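Local coordinates for protein eukaryotic peptide chain release factor GTP-binding subunit (Schizosaccharomyces pombe, PDB 1R5B) that serves as the GTP-binding subunit of the eukaryotic peptide chain release factor and belongs to the elongation factor Tu-like family of translational GTP-binding proteins, at residues A[225-230]-A[257-262]; A[229-232]-A[237-240]. All blocks are in the same frame, centred on the assembly; numbering follows the deposited sequence.

Interaction 1: residues A[225-230]-A[257-262]; sequences DVKYMP and LEYLDS
Tyr259, reaching out from helix 256-262 toward strand 226-230, carries the largest share of this contact: the chain of Lys227 lies over one face of its ring, and Met229 approaches it obliquely, near CB. The aliphatic part of Lys227 makes a CH-pi contact, in which CG stands 3.8 Å from the centroid of the Tyr259 ring, 20° off the normal, and is offset toward the hydroxyl end, 3.6 Å from CZ of Tyr259. Lysine and tyrosine run antiparallel, so that Lys227 CB lies 3.7 Å from Tyr259 OH, and CE comes back to 3.8 Å from CE1 of the same ring. Bends at chi2 (57°) and chi4 (80°) keep the methylenes against the aromatic surface and turn the amino group back over its own strand, where NZ of Lys227 makes a weak 3.4 Å hydrogen bond to O of Tyr228.

Met229 meets the root of the tyrosine. Its CE packs 3.7 Å from Tyr259 CB, while SD sits 5.4 Å from the ring centroid in an oblique Met-aromatic contact. A flexible, unbranched thioether suits this buried place because its terminal bend at chi3 can fold the methyl onto CB and the nearby ring carbons. The long lysine suits the partly exposed position, offering methylenes to the ring while its charged end lies apart from it.

In the P-loop fold of the GTP-binding domain, strand 226-230 is an outermost strand of the mixed sheet. Tyr228 packs instead on helix 200-218, and Tyr259 also touches His183 and Val185. With no hydrogen bond joining the two segments, the contact rests on CH-pi, Met-aromatic and methyl packing, forces that set few demands on direction.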
# COMPACT_ATOMS: atom_id res chain seq x y z
N ASP A 225 -5.96 16.37 4.40
CA ASP A 225 -5.87 15.33 5.43
C ASP A 225 -7.13 14.48 5.58
O ASP A 225 -7.12 13.55 6.35
CB ASP A 225 -5.61 15.96 6.79
CG ASP A 225 -4.21 16.50 6.95
OD1 ASP A 225 -3.56 16.85 5.93
OD2 ASP A 225 -3.69 16.59 8.09
N VAL A 226 -8.21 14.81 4.89
CA VAL A 226 -9.47 14.12 5.11
C VAL A 226 -10.12 13.80 3.78
O VAL A 226 -10.18 14.64 2.89
CB VAL A 226 -10.44 14.97 5.98
CG1 VAL A 226 -11.75 14.23 6.20
CG2 VAL A 226 -9.81 15.31 7.31
N LYS A 227 -10.56 12.56 3.64
CA LYS A 227 -11.37 12.13 2.50
C LYS A 227 -12.78 11.91 3.01
O LYS A 227 -12.98 11.12 3.94
CB LYS A 227 -10.84 10.80 1.91
CG LYS A 227 -11.59 10.29 0.66
CD LYS A 227 -11.56 11.33 -0.44
CE LYS A 227 -11.89 10.79 -1.81
NZ LYS A 227 -13.33 10.64 -1.96
N TYR A 228 -13.75 12.58 2.41
CA TYR A 228 -15.17 12.37 2.73
C TYR A 228 -15.82 11.49 1.67
O TYR A 228 -15.50 11.60 0.48
CB TYR A 228 -15.91 13.71 2.82
CG TYR A 228 -15.40 14.59 3.93
CD1 TYR A 228 -14.44 15.56 3.68
CD2 TYR A 228 -15.86 14.43 5.24
CE1 TYR A 228 -13.95 16.36 4.71
CE2 TYR A 228 -15.38 15.22 6.27
CZ TYR A 228 -14.42 16.18 6.00
OH TYR A 228 -13.95 16.97 7.00
N MET A 229 -16.72 10.60 2.11
CA MET A 229 -17.44 9.71 1.19
C MET A 229 -18.81 9.36 1.72
O MET A 229 -18.95 8.96 2.87
CB MET A 229 -16.67 8.42 0.99
CG MET A 229 -16.12 8.31 -0.41
SD MET A 229 -15.18 6.85 -0.67
CE MET A 229 -14.06 6.96 0.58
N PRO A 230 -19.83 9.50 0.87
CA PRO A 230 -21.18 9.10 1.25
C PRO A 230 -21.31 7.60 1.04
O PRO A 230 -20.76 7.07 0.06
CB PRO A 230 -22.05 9.86 0.27
CG PRO A 230 -21.22 9.98 -0.95
CD PRO A 230 -19.80 10.04 -0.50
N LEU A 257 -14.72 0.93 -0.75
CA LEU A 257 -13.72 -0.12 -0.98
C LEU A 257 -12.79 0.21 -2.15
O LEU A 257 -11.63 -0.16 -2.13
CB LEU A 257 -14.38 -1.48 -1.20
CG LEU A 257 -15.07 -2.10 0.03
CD1 LEU A 257 -15.59 -3.46 -0.34
CD2 LEU A 257 -14.16 -2.21 1.22
N GLU A 258 -13.31 0.91 -3.14
CA GLU A 258 -12.52 1.30 -4.29
C GLU A 258 -11.43 2.28 -3.86
O GLU A 258 -10.30 2.20 -4.31
CB GLU A 258 -13.44 1.94 -5.31
CG GLU A 258 -12.78 2.43 -6.59
CD GLU A 258 -13.78 3.08 -7.53
OE1 GLU A 258 -15.00 2.85 -7.37
OE2 GLU A 258 -13.33 3.82 -8.43
N TYR A 259 -11.80 3.21 -2.99
CA TYR A 259 -10.86 4.17 -2.43
C TYR A 259 -9.84 3.49 -1.49
O TYR A 259 -8.65 3.79 -1.54
CB TYR A 259 -11.62 5.27 -1.68
CG TYR A 259 -10.69 6.25 -1.06
CD1 TYR A 259 -10.10 7.24 -1.84
CD2 TYR A 259 -10.35 6.15 0.28
CE1 TYR A 259 -9.20 8.14 -1.28
CE2 TYR A 259 -9.44 7.05 0.84
CZ TYR A 259 -8.87 8.02 0.05
OH TYR A 259 -7.99 8.90 0.60
N LEU A 260 -10.31 2.60 -0.62
CA LEU A 260 -9.44 1.86 0.30
C LEU A 260 -8.40 1.03 -0.47
O LEU A 260 -7.27 0.86 -0.02
CB LEU A 260 -10.27 0.92 1.17
CG LEU A 260 -10.58 1.26 2.64
CD1 LEU A 260 -10.61 2.73 2.92
CD2 LEU A 260 -11.90 0.58 3.07
N ASP A 261 -8.78 0.54 -1.65
CA ASP A 261 -7.92 -0.31 -2.44
C ASP A 261 -6.70 0.41 -3.01
O ASP A 261 -5.62 -0.14 -2.99
CB ASP A 261 -8.72 -0.94 -3.59
CG ASP A 261 -7.92 -1.99 -4.33
OD1 ASP A 261 -7.58 -3.01 -3.72
OD2 ASP A 261 -7.57 -1.86 -5.52
N SER A 262 -6.88 1.61 -3.54
CA SER A 262 -5.79 2.33 -4.22
C SER A 262 -5.21 3.49 -3.40
O SER A 262 -4.26 4.13 -3.83
CB SER A 262 -6.30 2.85 -5.57
OG SER A 262 -7.44 3.65 -5.39

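Interaction 2: residues A[229-232]-A[237-240]; sequences MPVS and QNVK
Asn238 turns its side-chain amide onto the end of strand 226-230, where ND2 donates a short 2.6 Å hydrogen bond to O of Pro230. The approach is almost straight along the carbonyl bond, with a C=O...N angle of 174°, although the acceptor lies 22° out of the asparagine amide plane and the N-H...O angle is 144°. Asparagine suits the place twice over: it tolerates the left-handed backbone conformation adopted here, and its other amide atom, OD1, accepts from the backbone N of Val243. Both ends of the buried amide are thus engaged, which fixes its rotation.

Next to it the backbones meet. Ser232 N gives a 3.1 Å hydrogen bond to O of Gln237, and Val231 CA adds a CA-H...O contact to the same oxygen at 3.5 Å. The buried hydroxyl of Ser232 bonds to Asp192, whose surrounding sequence matches the NKxD pattern. The apolar CG1 of Val231 packs 3.7 Å from O of Asn238.

Only the side chain of Gln237 is loosely placed. Partly exposed, it comes no nearer than 4.3 Å, from OE1 to CB of Ser232, and OE1 bonds weakly to Trp198.

Around this turn, Val231 rests on strand 184-189, Val239 packs on helix 56-66, and backbone bonds from Asn238 and Val239 lead to the start of helix 256-262.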
# COMPACT_ATOMS: atom_id res chain seq x y z
N MET A 229 -16.72 10.60 2.11
CA MET A 229 -17.44 9.71 1.19
C MET A 229 -18.81 9.36 1.72
O MET A 229 -18.95 8.96 2.87
CB MET A 229 -16.67 8.42 0.99
CG MET A 229 -16.12 8.31 -0.41
SD MET A 229 -15.18 6.85 -0.67
CE MET A 229 -14.06 6.96 0.58
N PRO A 230 -19.83 9.50 0.87
CA PRO A 230 -21.18 9.10 1.25
C PRO A 230 -21.31 7.60 1.04
O PRO A 230 -20.76 7.07 0.06
CB PRO A 230 -22.05 9.86 0.27
CG PRO A 230 -21.22 9.98 -0.95
CD PRO A 230 -19.80 10.04 -0.50
N VAL A 231 -21.96 6.95 2.00
CA VAL A 231 -22.36 5.55 1.89
C VAL A 231 -23.69 5.32 2.60
O VAL A 231 -24.20 6.18 3.32
CB VAL A 231 -21.33 4.60 2.52
CG1 VAL A 231 -19.91 4.89 2.03
CG2 VAL A 231 -21.38 4.66 4.03
N SER A 232 -24.24 4.14 2.37
CA SER A 232 -25.30 3.60 3.20
C SER A 232 -24.96 2.14 3.49
O SER A 232 -24.98 1.30 2.59
CB SER A 232 -26.65 3.71 2.50
OG SER A 232 -27.60 2.89 3.16
N GLN A 237 -24.96 0.66 -0.49
CA GLN A 237 -24.74 1.59 -1.58
C GLN A 237 -23.45 2.40 -1.37
O GLN A 237 -23.25 3.01 -0.32
CB GLN A 237 -25.94 2.51 -1.75
CG GLN A 237 -27.11 1.82 -2.42
CD GLN A 237 -28.42 2.56 -2.24
OE1 GLN A 237 -28.60 3.31 -1.26
NE2 GLN A 237 -29.35 2.35 -3.17
N ASN A 238 -22.60 2.37 -2.38
CA ASN A 238 -21.31 3.05 -2.38
C ASN A 238 -20.29 2.45 -1.42
O ASN A 238 -19.30 3.11 -1.12
CB ASN A 238 -21.46 4.55 -2.13
CG ASN A 238 -20.37 5.37 -2.83
OD1 ASN A 238 -20.17 5.24 -4.04
ND2 ASN A 238 -19.67 6.19 -2.08
N VAL A 239 -20.51 1.22 -0.96
CA VAL A 239 -19.53 0.55 -0.11
C VAL A 239 -18.58 -0.21 -1.01
O VAL A 239 -17.39 0.10 -1.01
CB VAL A 239 -20.15 -0.32 1.05
CG1 VAL A 239 -20.96 -1.42 0.55
CG2 VAL A 239 -19.08 -0.92 1.93
N LYS A 240 -19.09 -1.15 -1.80
CA LYS A 240 -18.28 -1.91 -2.75
C LYS A 240 -18.45 -1.35 -4.15
O LYS A 240 -17.47 -1.01 -4.80
CB LYS A 240 -18.67 -3.40 -2.76
CG LYS A 240 -17.68 -4.26 -3.55
CD LYS A 240 -18.28 -5.55 -4.05
CE LYS A 240 -17.21 -6.38 -4.76
NZ LYS A 240 -17.82 -7.47 -5.58

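Overall arrangement
Along the chain, strand 226-230 comes first; Met229 takes part in both contacts, while Pro230 accepts the asparagine bond of interaction 2. Interaction 2 closes the shorter loop, returning residues 237-240 to the strand end after only four intervening residues. Interaction 1 closes a longer one, bringing helix 256-262 back to the same strand, so the smaller loop nests inside the larger. The inner turn and the helix also meet directly, since Leu257 N lies 2.8 Å from O of Val239, probably as a hydrogen bond, and Leu257 packs on Lys240. Together the contacts tie the edge strand of the P-loop sheet to the irregular connection 231-255 and to helix 256-262.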